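Local coordinates for protein CymD (Pseudomonas putida, PDB 6Z34) that forms an outer-membrane channel of the FadL family that probably takes up monoaromatic hydrocarbons, releasing them by lateral diffusion through the barrel wall, at residues A[15-19]-A[340-344]; A[21-27]-A[36-40]; A[233-239]-A[283-289]; A[300-306]-A[333-339]. One frame throughout, in Å; residues are numbered along the deposited sequence.

Contact 1: A[15-19]-A[340-344]; sequences GMGGI and SLGAQ
Ser340 OG rises from the strand and donates to Gly17 O at 3.0 Å, and this bond pins the tightest end of the contact. With chi1 at -65° the hydroxyl stands beside its own backbone N, and it meets the carbonyl obliquely, 31° away from the carbonyl plane. Ile19 closes in beside it: its CG2 branch lies 3.4 Å from Ser340 O and 3.6 Å from Ser340 CB, so the serine is held by a hydrogen bond through OG and by a methyl against CB. One step along, the bare backbone of Gly342 lets the loop settle directly onto the strand. Met16 CA and Gly342 CA are only 4.0 Å apart, and Met16 O receives a CA-H...O contact from Gly342 CA at 3.5 Å.

The loop can turn so sharply because Gly17, at positive phi, is the C-prime residue of a Schellman motif that ends helix 10-15, with Gly18 N bonded back to Ser13 O; a type I' turn runs from Met16 to Ile19. This is the N-terminal hatch of the FadL fold resting on the inner side of a barrel strand.

Toward Gln344 the fit is looser. Met16 SD passes obliquely over Gln344 CB at 3.9 Å, its CE stays 4.0 Å from Gln344 OE1, and that oxygen is already taken by Arg354 NE. Leu341 and Ala343 start their side chains away from the hatch, and Leu341 lies exposed on the barrel surface, where it probably meets lipid.

Contact 2: A[21-27]-A[36-40]; sequences AAFNIGA and TLTQM
Ala21 O faces the methyl of Thr36, with CG2 3.9 Å away, while the same oxygen accepts a hydrogen bond from Asn33 ND2. The CG2 branch goes on to meet the backbone of Ala22 and Phe23, so one methyl touches the backbone of three successive residues; the Phe23 side chain itself starts off in the other direction. Asn24 comes next. Its CG, anti to the backbone N (chi1 179°), lies 3.6 Å from Gln39 CB as the two side chains slide past each other in opposite directions, their amide planes 73° apart. Asn24 OD1 accepts from Gly26 N at 2.9 Å, the donor standing 38° above the carbonyl plane, and this closes an Asx turn. A water lies among three acceptors, Asn24 OD1 (3.2 Å), Gly26 O (2.7 Å) and Thr36 OG1 (2.8 Å), and must share its two protons among them. The water ties the turn to the 3-10 segment, and Thr36 OG1 has Asn33 O as a further partner. Gly26 O also meets Leu37 CD2 at 3.5 Å. At Ala27 the thioether of Met40 bends in, bringing CE to 3.7 Å from Ala27 N. A turn packed against a 3-10 segment ahead of the first barrel strand fits the N-terminal hatch that plugs FadL-family channels.

Contact 3: A[233-239]-A[283-289]; sequences KTRVGIV and VAGISHE
The imidazole of His288 is met at its edge by Thr234: OG1 lies near the ring plane, 2.5 Å from ND1, a very short hydrogen bond in which either atom could be the donor. Lys233 crosses the histidine at a slant, its CB 3.6 Å from His288 CE1, and Phe290 packs edge-to-face with the ring. The guanidinium of Arg235 is likewise approached at its edge, by Glu289 OE2. That salt bridge is long and weak, NH2 to OE2 being 3.5 Å with the two planes 57° apart. A water bridges the two groups, accepting from Arg235 NH1 at 2.8 Å and donating to Glu289 OE2 at 3.1 Å. The arginine chain runs extended and then bends at chi3 (-40°), which brings NH1 to its strongest partner, the carbonyl O of Ala22 in the hatch.

Beneath these groups the strands run antiparallel at 161°. Arg235 with Ser287, Gly237 with Gly285 and Val239 with Val283 form hydrogen-bonded pairs, each with both bonds made. Arg235, Ser287, Val239 and Val283 turn their side chains to the face that meets the hatch, where Val239 and Val283 lie side by side, CG1 to CB 3.7 Å. Across the opposite face Thr234 CG2 touches Ile286 CD1 at 3.6 Å and Ile238 CD1 touches Ala284 CB at 3.7 Å. In the barrel wall this pair is flanked by strand 198-229 beyond residues 233-239 and by strand 294-303 beyond residues 283-289, while Ala21 and Phe23 of the hatch pack against its inner face.

Contact 4: A[300-306]-A[333-339]; sequences YKRVYWS and YRDTNVY
Lys301 with Val338 and Val303 with Thr336 are hydrogen-bonded antiparallel pairs joining two neighbouring strands of the barrel wall, 294-303 and 336-347, just where their pairing gives way to loop. Of the backbone bonds, Val303 N to Thr336 O is 2.7 Å. Beyond them Asp335 takes over from the backbone. Arg302 grips it side-on: NE and NH2 both lie 3.2 Å from Asp335 OD2, reaching that oxygen on its anti side and from opposite faces of the carboxylate, whose plane stands 67° from the guanidinium. A bend at chi2 (80°) turns the arginine toward the aspartate. The other oxygen, Asp335 OD1, accepts from Ser306 N at 2.9 Å, nearly along its C-O axis, so both carboxylate oxygens are engaged and the buried group is probably held in its charged form. Tyr304 stands beside this salt bridge, CD1 3.4 Å from Asp335 OD2, with Arg302 CG over one face of its ring, near the rim.

Trp305 points toward the run 333-336. Its CB touches Tyr333 CB at 3.6 Å, Thr336 OG1 lies at the indole edge 3.1 Å from NE1, and Val303 CG1 lies over one face, near the rim. At the far end Tyr300 and Tyr339 point the same way and meet obliquely, planes 44° apart, with Tyr300 CD1 3.3 Å from Tyr339 CE1. On the other face Lys301 CE rests along Val338 CG2. Antiparallel pairing of neighbouring strands, as here, builds the wall of the transmembrane β-barrel of the FadL family.

Overall arrangement
Contact 2 closes first along the chain, then contact 3 and contact 4, all nested within the long loop that contact 1 closes. Contacts 3 and 4 are wall pairings, and their strands 281-289 and 294-303 are neighbours, so the two join through Ala284 O and Tyr300 N although their centres are 19 Å apart. Strand 336-347 carries both contact 4 and contact 1. Contacts 1 and 2 bring in the hatch: their centres lie 14 Å apart, with Met16 packed on Phe23, and contact 2 meets contact 3, about 11 Å away between centres. In these contacts the N-terminal plug packs against neighbouring wall strands, and contact 2 also reaches strands 80-91 and 131-146.

Contact 1: A[15-19]-A[340-344]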
loop_
_atom_site.group_PDB
_atom_site.type_symbol
_atom_site.label_atom_id
_atom_site.label_comp_id
_atom_site.label_asym_id
_atom_site.label_seq_id
_atom_site.Cartn_x
_atom_site.Cartn_y
_atom_site.Cartn_z
ATOM N N GLY A 15 -4.521 -13.685 -6.220
ATOM C CA GLY A 15 -5.148 -14.993 -6.244
ATOM C C GLY A 15 -4.221 -16.093 -5.783
ATOM O O GLY A 15 -4.689 -17.172 -5.391
ATOM N N MET A 16 -2.913 -15.836 -5.806
ATOM C CA MET A 16 -1.890 -16.800 -5.425
ATOM C C MET A 16 -1.180 -16.362 -4.148
ATOM O O MET A 16 0.031 -16.548 -4.008
ATOM C CB MET A 16 -0.900 -16.980 -6.578
ATOM C CG MET A 16 -1.558 -17.443 -7.893
ATOM S SD MET A 16 -0.386 -17.976 -9.178
ATOM C CE MET A 16 -0.264 -16.416 -9.987
ATOM N N GLY A 17 -1.924 -15.738 -3.231
ATOM C CA GLY A 17 -1.405 -15.436 -1.916
ATOM C C GLY A 17 -0.365 -14.342 -1.844
ATOM O O GLY A 17 0.244 -14.181 -0.787
ATOM N N GLY A 18 -0.129 -13.590 -2.927
ATOM C CA GLY A 18 0.820 -12.485 -2.915
ATOM C C GLY A 18 2.138 -12.690 -3.642
ATOM O O GLY A 18 3.022 -11.824 -3.553
ATOM N N ILE A 19 2.305 -13.787 -4.374
ATOM C CA ILE A 19 3.599 -14.056 -4.990
ATOM C C ILE A 19 3.830 -13.114 -6.168
ATOM O O ILE A 19 2.895 -12.467 -6.652
ATOM C CB ILE A 19 3.685 -15.528 -5.408
ATOM C CG1 ILE A 19 2.526 -15.855 -6.355
ATOM C CG2 ILE A 19 3.649 -16.425 -4.146
ATOM C CD1 ILE A 19 2.803 -15.535 -7.848
ATOM N N SER A 340 4.476 -15.940 1.132
ATOM C CA SER A 340 3.415 -16.091 0.139
ATOM C C SER A 340 3.575 -17.411 -0.613
ATOM O O SER A 340 4.657 -17.713 -1.129
ATOM C CB SER A 340 3.426 -14.930 -0.874
ATOM O OG SER A 340 3.127 -13.683 -0.273
ATOM N N LEU A 341 2.477 -18.156 -0.736
ATOM C CA LEU A 341 2.465 -19.459 -1.385
ATOM C C LEU A 341 1.188 -19.588 -2.196
ATOM O O LEU A 341 0.094 -19.486 -1.631
ATOM C CB LEU A 341 2.545 -20.587 -0.340
ATOM C CG LEU A 341 2.388 -22.050 -0.780
ATOM C CD1 LEU A 341 3.419 -22.457 -1.854
ATOM C CD2 LEU A 341 2.469 -22.997 0.441
ATOM N N GLY A 342 1.319 -19.831 -3.512
ATOM C CA GLY A 342 0.163 -20.066 -4.357
ATOM C C GLY A 342 0.433 -21.026 -5.501
ATOM O O GLY A 342 1.577 -21.400 -5.770
ATOM N N ALA A 343 -0.649 -21.410 -6.193
ATOM C CA ALA A 343 -0.595 -22.337 -7.320
ATOM C C ALA A 343 -1.581 -21.917 -8.404
ATOM O O ALA A 343 -2.574 -21.236 -8.136
ATOM C CB ALA A 343 -0.899 -23.775 -6.894
ATOM N N GLN A 344 -1.312 -22.373 -9.634
ATOM C CA GLN A 344 -2.099 -22.020 -10.814
ATOM C C GLN A 344 -2.261 -23.243 -11.714
ATOM O O GLN A 344 -1.269 -23.887 -12.067
ATOM C CB GLN A 344 -1.426 -20.867 -11.583
ATOM C CG GLN A 344 -1.966 -20.629 -12.982
ATOM C CD GLN A 344 -1.384 -19.386 -13.662
ATOM O OE1 GLN A 344 -1.694 -18.258 -13.274
ATOM N NE2 GLN A 344 -0.562 -19.588 -14.695
#

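Contact 2: A[21-27]-A[36-40]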
loop_
_atom_site.group_PDB
_atom_site.type_symbol
_atom_site.label_atom_id
_atom_site.label_comp_id
_atom_site.label_asym_id
_atom_site.label_seq_id
_atom_site.Cartn_x
_atom_site.Cartn_y
_atom_site.Cartn_z
ATOM N N ALA A 21 7.697 -12.386 -7.153
ATOM C CA ALA A 21 9.129 -12.136 -7.308
ATOM C C ALA A 21 9.707 -12.838 -8.540
ATOM O O ALA A 21 10.673 -12.353 -9.142
ATOM C CB ALA A 21 9.864 -12.598 -6.053
ATOM N N ALA A 22 9.152 -13.991 -8.910
ATOM C CA ALA A 22 9.639 -14.761 -10.036
ATOM C C ALA A 22 8.524 -15.164 -10.991
ATOM O O ALA A 22 8.813 -15.670 -12.081
ATOM C CB ALA A 22 10.369 -16.026 -9.547
ATOM N N PHE A 23 7.271 -14.937 -10.626
ATOM C CA PHE A 23 6.138 -15.396 -11.401
ATOM C C PHE A 23 5.563 -14.256 -12.236
ATOM O O PHE A 23 5.394 -13.139 -11.737
ATOM C CB PHE A 23 5.068 -15.954 -10.480
ATOM C CG PHE A 23 3.993 -16.673 -11.206
ATOM C CD1 PHE A 23 2.806 -16.021 -11.554
ATOM C CD2 PHE A 23 4.163 -17.997 -11.562
ATOM C CE1 PHE A 23 1.829 -16.704 -12.242
ATOM C CE2 PHE A 23 3.175 -18.677 -12.230
ATOM C CZ PHE A 23 2.011 -18.042 -12.563
ATOM N N ASN A 24 5.252 -14.553 -13.498
ATOM C CA ASN A 24 4.704 -13.563 -14.415
ATOM C C ASN A 24 3.314 -13.136 -13.972
ATOM O O ASN A 24 2.330 -13.796 -14.314
ATOM C CB ASN A 24 4.635 -14.112 -15.830
ATOM C CG ASN A 24 4.051 -13.095 -16.803
ATOM O OD1 ASN A 24 3.840 -11.933 -16.452
ATOM N ND2 ASN A 24 3.795 -13.526 -18.031
ATOM N N ILE A 25 3.221 -12.036 -13.222
ATOM C CA ILE A 25 1.943 -11.586 -12.684
ATOM C C ILE A 25 1.336 -10.569 -13.643
ATOM O O ILE A 25 0.315 -9.937 -13.336
ATOM C CB ILE A 25 2.087 -11.000 -11.265
ATOM C CG1 ILE A 25 3.030 -9.795 -11.234
ATOM C CG2 ILE A 25 2.515 -12.064 -10.255
ATOM C CD1 ILE A 25 2.765 -8.868 -9.990
ATOM N N GLY A 26 1.963 -10.406 -14.811
ATOM C CA GLY A 26 1.487 -9.459 -15.802
ATOM C C GLY A 26 2.050 -8.062 -15.589
ATOM O O GLY A 26 3.117 -7.870 -14.995
ATOM N N ALA A 27 1.304 -7.066 -16.076
ATOM C CA ALA A 27 1.766 -5.685 -16.005
ATOM C C ALA A 27 2.000 -5.210 -14.581
ATOM O O ALA A 27 2.809 -4.301 -14.367
ATOM C CB ALA A 27 0.742 -4.754 -16.653
ATOM N N THR A 36 10.003 -9.266 -14.081
ATOM C CA THR A 36 9.087 -10.276 -14.616
ATOM C C THR A 36 8.368 -9.807 -15.874
ATOM O O THR A 36 7.743 -10.632 -16.550
ATOM C CB THR A 36 8.042 -10.706 -13.585
ATOM O OG1 THR A 36 7.296 -9.572 -13.142
ATOM C CG2 THR A 36 8.709 -11.461 -12.375
ATOM N N LEU A 37 8.427 -8.510 -16.191
ATOM C CA LEU A 37 7.784 -8.009 -17.398
ATOM C C LEU A 37 8.380 -8.597 -18.665
ATOM O O LEU A 37 7.679 -8.668 -19.676
ATOM C CB LEU A 37 7.881 -6.493 -17.450
ATOM C CG LEU A 37 7.228 -5.791 -16.273
ATOM C CD1 LEU A 37 7.624 -4.328 -16.296
ATOM C CD2 LEU A 37 5.717 -6.003 -16.346
ATOM N N THR A 38 9.643 -9.040 -18.642
ATOM C CA THR A 38 10.177 -9.733 -19.816
ATOM C C THR A 38 9.461 -11.051 -20.101
ATOM O O THR A 38 9.614 -11.581 -21.204
ATOM C CB THR A 38 11.697 -9.972 -19.693
ATOM O OG1 THR A 38 12.000 -10.807 -18.562
ATOM C CG2 THR A 38 12.421 -8.661 -19.561
ATOM N N GLN A 39 8.664 -11.568 -19.156
ATOM C CA GLN A 39 7.849 -12.768 -19.379
ATOM C C GLN A 39 6.625 -12.489 -20.256
ATOM O O GLN A 39 6.059 -13.427 -20.825
ATOM C CB GLN A 39 7.377 -13.343 -18.037
ATOM C CG GLN A 39 8.104 -14.572 -17.529
ATOM C CD GLN A 39 9.496 -14.263 -17.044
ATOM O OE1 GLN A 39 9.678 -13.761 -15.930
ATOM N NE2 GLN A 39 10.496 -14.572 -17.871
ATOM N N MET A 40 6.186 -11.235 -20.366
ATOM C CA MET A 40 5.010 -10.945 -21.178
ATOM C C MET A 40 5.331 -11.049 -22.663
ATOM O O MET A 40 6.461 -10.809 -23.087
ATOM C CB MET A 40 4.471 -9.542 -20.882
ATOM C CG MET A 40 4.113 -9.338 -19.406
ATOM S SD MET A 40 3.622 -7.642 -19.074
ATOM C CE MET A 40 1.940 -7.688 -19.694
HETATM O O HOH W 1 5.237 -9.501 -15.016
#

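Contact 3: A[233-239]-A[283-289]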
loop_
_atom_site.group_PDB
_atom_site.type_symbol
_atom_site.label_atom_id
_atom_site.label_comp_id
_atom_site.label_asym_id
_atom_site.label_seq_id
_atom_site.Cartn_x
_atom_site.Cartn_y
_atom_site.Cartn_z
ATOM N N LYS A 233 12.715 -25.540 -15.291
ATOM C CA LYS A 233 11.404 -25.419 -14.669
ATOM C C LYS A 233 11.376 -24.447 -13.491
ATOM O O LYS A 233 10.288 -24.098 -13.019
ATOM C CB LYS A 233 10.911 -26.798 -14.211
ATOM C CG LYS A 233 11.080 -27.868 -15.273
ATOM C CD LYS A 233 9.897 -28.814 -15.335
ATOM C CE LYS A 233 9.885 -29.782 -14.173
ATOM N NZ LYS A 233 8.823 -30.823 -14.356
ATOM N N THR A 234 12.529 -23.993 -13.011
ATOM C CA THR A 234 12.609 -23.238 -11.773
ATOM C C THR A 234 13.268 -21.899 -12.042
ATOM O O THR A 234 14.424 -21.847 -12.475
ATOM C CB THR A 234 13.381 -24.008 -10.702
ATOM O OG1 THR A 234 12.557 -25.070 -10.202
ATOM C CG2 THR A 234 13.741 -23.077 -9.550
ATOM N N ARG A 235 12.522 -20.825 -11.799
ATOM C CA ARG A 235 13.014 -19.465 -11.919
ATOM C C ARG A 235 13.087 -18.870 -10.524
ATOM O O ARG A 235 12.234 -19.152 -9.674
ATOM C CB ARG A 235 12.088 -18.630 -12.825
ATOM C CG ARG A 235 12.528 -17.188 -13.085
ATOM C CD ARG A 235 11.534 -16.467 -13.999
ATOM N NE ARG A 235 11.042 -17.326 -15.073
ATOM C CZ ARG A 235 9.792 -17.774 -15.168
ATOM N NH1 ARG A 235 8.891 -17.448 -14.247
ATOM N NH2 ARG A 235 9.445 -18.556 -16.185
ATOM N N VAL A 236 14.124 -18.082 -10.271
ATOM C CA VAL A 236 14.253 -17.408 -8.989
ATOM C C VAL A 236 14.258 -15.902 -9.248
ATOM O O VAL A 236 14.720 -15.435 -10.297
ATOM C CB VAL A 236 15.513 -17.894 -8.228
ATOM C CG1 VAL A 236 16.770 -17.600 -8.998
ATOM C CG2 VAL A 236 15.587 -17.266 -6.861
ATOM N N GLY A 237 13.684 -15.149 -8.313
ATOM C CA GLY A 237 13.535 -13.712 -8.472
ATOM C C GLY A 237 13.804 -12.980 -7.172
ATOM O O GLY A 237 13.513 -13.474 -6.076
ATOM N N ILE A 238 14.379 -11.789 -7.303
ATOM C CA ILE A 238 14.717 -10.965 -6.145
ATOM C C ILE A 238 14.465 -9.512 -6.513
ATOM O O ILE A 238 14.870 -9.058 -7.590
ATOM C CB ILE A 238 16.185 -11.178 -5.691
ATOM C CG1 ILE A 238 16.558 -10.257 -4.538
ATOM C CG2 ILE A 238 17.167 -10.870 -6.770
ATOM C CD1 ILE A 238 15.993 -10.671 -3.235
ATOM N N VAL A 239 13.786 -8.779 -5.626
ATOM C CA VAL A 239 13.548 -7.359 -5.865
ATOM C C VAL A 239 13.700 -6.595 -4.563
ATOM O O VAL A 239 13.181 -7.003 -3.518
ATOM C CB VAL A 239 12.168 -7.085 -6.515
ATOM C CG1 VAL A 239 11.029 -7.615 -5.659
ATOM C CG2 VAL A 239 11.996 -5.589 -6.767
ATOM N N VAL A 283 12.079 -8.650 -1.422
ATOM C CA VAL A 283 11.291 -9.826 -1.768
ATOM C C VAL A 283 12.183 -10.792 -2.529
ATOM O O VAL A 283 12.768 -10.430 -3.558
ATOM C CB VAL A 283 10.064 -9.462 -2.612
ATOM C CG1 VAL A 283 9.238 -10.708 -2.889
ATOM C CG2 VAL A 283 9.243 -8.392 -1.912
ATOM N N ALA A 284 12.283 -12.016 -2.030
ATOM C CA ALA A 284 12.957 -13.103 -2.719
ATOM C C ALA A 284 11.957 -14.226 -2.928
ATOM O O ALA A 284 11.139 -14.515 -2.043
ATOM C CB ALA A 284 14.159 -13.617 -1.928
ATOM N N GLY A 285 12.011 -14.852 -4.101
ATOM C CA GLY A 285 11.024 -15.881 -4.349
ATOM C C GLY A 285 11.405 -16.783 -5.502
ATOM O O GLY A 285 12.428 -16.601 -6.172
ATOM N N ILE A 286 10.542 -17.762 -5.733
ATOM C CA ILE A 286 10.824 -18.809 -6.692
ATOM C C ILE A 286 9.512 -19.225 -7.336
ATOM O O ILE A 286 8.452 -19.197 -6.700
ATOM C CB ILE A 286 11.533 -19.990 -5.998
ATOM C CG1 ILE A 286 11.670 -21.184 -6.923
ATOM C CG2 ILE A 286 10.763 -20.405 -4.804
ATOM C CD1 ILE A 286 12.455 -22.298 -6.275
ATOM N N SER A 287 9.596 -19.566 -8.627
ATOM C CA SER A 287 8.499 -20.124 -9.404
ATOM C C SER A 287 8.941 -21.437 -10.040
ATOM O O SER A 287 10.023 -21.515 -10.634
ATOM C CB SER A 287 8.055 -19.169 -10.505
ATOM O OG SER A 287 6.960 -19.724 -11.202
ATOM N N HIS A 288 8.093 -22.456 -9.936
ATOM C CA HIS A 288 8.372 -23.778 -10.474
ATOM C C HIS A 288 7.195 -24.181 -11.344
ATOM O O HIS A 288 6.067 -24.290 -10.854
ATOM C CB HIS A 288 8.604 -24.806 -9.359
ATOM C CG HIS A 288 9.092 -26.130 -9.857
ATOM N ND1 HIS A 288 10.377 -26.326 -10.317
ATOM C CD2 HIS A 288 8.462 -27.323 -9.981
ATOM C CE1 HIS A 288 10.517 -27.583 -10.699
ATOM N NE2 HIS A 288 9.371 -28.209 -10.503
ATOM N N GLU A 289 7.452 -24.381 -12.625
ATOM C CA GLU A 289 6.408 -24.671 -13.596
ATOM C C GLU A 289 6.589 -26.124 -14.029
ATOM O O GLU A 289 7.398 -26.418 -14.907
ATOM C CB GLU A 289 6.481 -23.685 -14.772
ATOM C CG GLU A 289 5.979 -22.293 -14.413
ATOM C CD GLU A 289 6.505 -21.178 -15.319
ATOM O OE1 GLU A 289 6.825 -21.444 -16.497
ATOM O OE2 GLU A 289 6.591 -20.022 -14.838
HETATM O O HOH W 2 6.229 -16.955 -14.908
#

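Contact 4: A[300-306]-A[333-339]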
loop_
_atom_site.group_PDB
_atom_site.type_symbol
_atom_site.label_atom_id
_atom_site.label_comp_id
_atom_site.label_asym_id
_atom_site.label_seq_id
_atom_site.Cartn_x
_atom_site.Cartn_y
_atom_site.Cartn_z
ATOM N N TYR A 300 9.236 -14.898 -0.116
ATOM C CA TYR A 300 9.538 -14.436 1.222
ATOM C C TYR A 300 9.836 -12.954 1.148
ATOM O O TYR A 300 10.593 -12.516 0.276
ATOM C CB TYR A 300 10.735 -15.152 1.830
ATOM C CG TYR A 300 11.250 -14.397 3.031
ATOM C CD1 TYR A 300 10.568 -14.442 4.237
ATOM C CD2 TYR A 300 12.399 -13.617 2.954
ATOM C CE1 TYR A 300 11.025 -13.757 5.340
ATOM C CE2 TYR A 300 12.863 -12.925 4.046
ATOM C CZ TYR A 300 12.169 -12.997 5.237
ATOM O OH TYR A 300 12.619 -12.315 6.342
ATOM N N LYS A 301 9.274 -12.187 2.073
ATOM C CA LYS A 301 9.471 -10.750 2.019
ATOM C C LYS A 301 9.694 -10.177 3.412
ATOM O O LYS A 301 8.967 -10.495 4.357
ATOM C CB LYS A 301 8.285 -10.060 1.349
ATOM C CG LYS A 301 8.055 -8.708 1.921
ATOM C CD LYS A 301 7.105 -7.905 1.121
ATOM C CE LYS A 301 5.765 -7.965 1.742
ATOM N NZ LYS A 301 5.023 -6.805 1.216
ATOM N N ARG A 302 10.702 -9.322 3.511
ATOM C CA ARG A 302 11.051 -8.599 4.723
ATOM C C ARG A 302 10.800 -7.112 4.495
ATOM O O ARG A 302 11.402 -6.513 3.593
ATOM C CB ARG A 302 12.514 -8.846 5.071
ATOM C CG ARG A 302 12.972 -8.137 6.303
ATOM C CD ARG A 302 12.545 -8.902 7.522
ATOM N NE ARG A 302 13.254 -8.407 8.690
ATOM C CZ ARG A 302 14.238 -9.052 9.300
ATOM N NH1 ARG A 302 14.632 -10.240 8.857
ATOM N NH2 ARG A 302 14.821 -8.507 10.356
ATOM N N VAL A 303 9.913 -6.517 5.299
ATOM C CA VAL A 303 9.644 -5.082 5.241
ATOM C C VAL A 303 10.399 -4.410 6.381
ATOM O O VAL A 303 10.298 -4.838 7.534
ATOM C CB VAL A 303 8.135 -4.783 5.324
ATOM C CG1 VAL A 303 7.910 -3.306 5.485
ATOM C CG2 VAL A 303 7.400 -5.278 4.081
ATOM N N TYR A 304 11.154 -3.359 6.066
ATOM C CA TYR A 304 12.124 -2.804 7.008
ATOM C C TYR A 304 11.558 -1.558 7.694
ATOM O O TYR A 304 12.029 -0.437 7.517
ATOM C CB TYR A 304 13.436 -2.498 6.294
ATOM C CG TYR A 304 14.158 -3.719 5.768
ATOM C CD1 TYR A 304 14.909 -4.526 6.611
ATOM C CD2 TYR A 304 14.085 -4.065 4.417
ATOM C CE1 TYR A 304 15.571 -5.644 6.130
ATOM C CE2 TYR A 304 14.742 -5.182 3.928
ATOM C CZ TYR A 304 15.482 -5.964 4.791
ATOM O OH TYR A 304 16.130 -7.072 4.316
ATOM N N TRP A 305 10.540 -1.786 8.527
ATOM C CA TRP A 305 10.024 -0.715 9.378
ATOM C C TRP A 305 11.084 -0.190 10.343
ATOM O O TRP A 305 11.110 1.008 10.639
ATOM C CB TRP A 305 8.818 -1.206 10.175
ATOM C CG TRP A 305 7.675 -1.680 9.352
ATOM C CD1 TRP A 305 7.349 -2.975 9.076
ATOM C CD2 TRP A 305 6.683 -0.870 8.717
ATOM N NE1 TRP A 305 6.212 -3.023 8.301
ATOM C CE2 TRP A 305 5.789 -1.743 8.060
ATOM C CE3 TRP A 305 6.465 0.507 8.632
ATOM C CZ2 TRP A 305 4.695 -1.284 7.334
ATOM C CZ3 TRP A 305 5.371 0.964 7.903
ATOM C CH2 TRP A 305 4.501 0.070 7.272
ATOM N N SER A 306 11.968 -1.060 10.843
ATOM C CA SER A 306 12.889 -0.630 11.893
ATOM C C SER A 306 13.830 0.463 11.404
ATOM O O SER A 306 14.295 1.284 12.206
ATOM C CB SER A 306 13.693 -1.817 12.424
ATOM O OG SER A 306 14.659 -2.258 11.476
ATOM N N TYR A 333 8.195 0.923 14.796
ATOM C CA TYR A 333 7.705 -0.353 14.308
ATOM C C TYR A 333 8.886 -1.285 14.100
ATOM O O TYR A 333 10.020 -0.851 13.892
ATOM C CB TYR A 333 6.907 -0.201 13.006
ATOM C CG TYR A 333 5.705 0.709 13.132
ATOM C CD1 TYR A 333 5.860 2.064 13.371
ATOM C CD2 TYR A 333 4.414 0.209 13.041
ATOM C CE1 TYR A 333 4.773 2.902 13.502
ATOM C CE2 TYR A 333 3.316 1.046 13.167
ATOM C CZ TYR A 333 3.506 2.395 13.398
ATOM O OH TYR A 333 2.438 3.254 13.531
ATOM N N ARG A 334 8.615 -2.574 14.170
ATOM C CA ARG A 334 9.636 -3.587 13.958
ATOM C C ARG A 334 9.499 -4.145 12.543
ATOM O O ARG A 334 8.484 -3.947 11.873
ATOM C CB ARG A 334 9.528 -4.700 15.016
ATOM C CG ARG A 334 9.409 -4.217 16.483
ATOM C CD ARG A 334 8.013 -3.686 16.835
ATOM N NE ARG A 334 7.917 -3.164 18.197
ATOM C CZ ARG A 334 8.015 -1.875 18.513
ATOM N NH1 ARG A 334 8.235 -0.984 17.560
ATOM N NH2 ARG A 334 7.911 -1.481 19.778
ATOM N N ASP A 335 10.541 -4.829 12.082
ATOM C CA ASP A 335 10.488 -5.408 10.746
ATOM C C ASP A 335 9.341 -6.410 10.656
ATOM O O ASP A 335 8.860 -6.937 11.664
ATOM C CB ASP A 335 11.818 -6.078 10.390
ATOM C CG ASP A 335 12.912 -5.074 10.089
ATOM O OD1 ASP A 335 12.665 -3.857 10.269
ATOM O OD2 ASP A 335 14.021 -5.494 9.696
ATOM N N THR A 336 8.877 -6.640 9.435
ATOM C CA THR A 336 7.821 -7.599 9.154
ATOM C C THR A 336 8.338 -8.619 8.154
ATOM O O THR A 336 9.048 -8.265 7.210
ATOM C CB THR A 336 6.567 -6.906 8.603
ATOM O OG1 THR A 336 6.135 -5.905 9.532
ATOM C CG2 THR A 336 5.440 -7.898 8.431
ATOM N N ASN A 337 8.020 -9.888 8.398
ATOM C CA ASN A 337 8.218 -10.953 7.422
ATOM C C ASN A 337 6.878 -11.326 6.822
ATOM O O ASN A 337 5.853 -11.344 7.514
ATOM C CB ASN A 337 8.838 -12.204 8.037
ATOM C CG ASN A 337 10.217 -11.963 8.561
ATOM O OD1 ASN A 337 11.192 -12.056 7.828
ATOM N ND2 ASN A 337 10.317 -11.691 9.846
ATOM N N VAL A 338 6.889 -11.618 5.530
ATOM C CA VAL A 338 5.715 -12.131 4.848
ATOM C C VAL A 338 6.130 -13.344 4.042
ATOM O O VAL A 338 7.182 -13.344 3.390
ATOM C CB VAL A 338 5.057 -11.069 3.946
ATOM C CG1 VAL A 338 3.818 -11.649 3.294
ATOM C CG2 VAL A 338 4.700 -9.829 4.760
ATOM N N TYR A 339 5.306 -14.379 4.103
ATOM C CA TYR A 339 5.482 -15.580 3.309
ATOM C C TYR A 339 4.255 -15.739 2.435
ATOM O O TYR A 339 3.130 -15.693 2.947
ATOM C CB TYR A 339 5.659 -16.810 4.190
ATOM C CG TYR A 339 6.774 -16.700 5.193
ATOM C CD1 TYR A 339 8.073 -17.070 4.862
ATOM C CD2 TYR A 339 6.524 -16.254 6.489
ATOM C CE1 TYR A 339 9.100 -16.988 5.793
ATOM C CE2 TYR A 339 7.539 -16.169 7.427
ATOM C CZ TYR A 339 8.824 -16.533 7.071
ATOM O OH TYR A 339 9.831 -16.440 7.996
#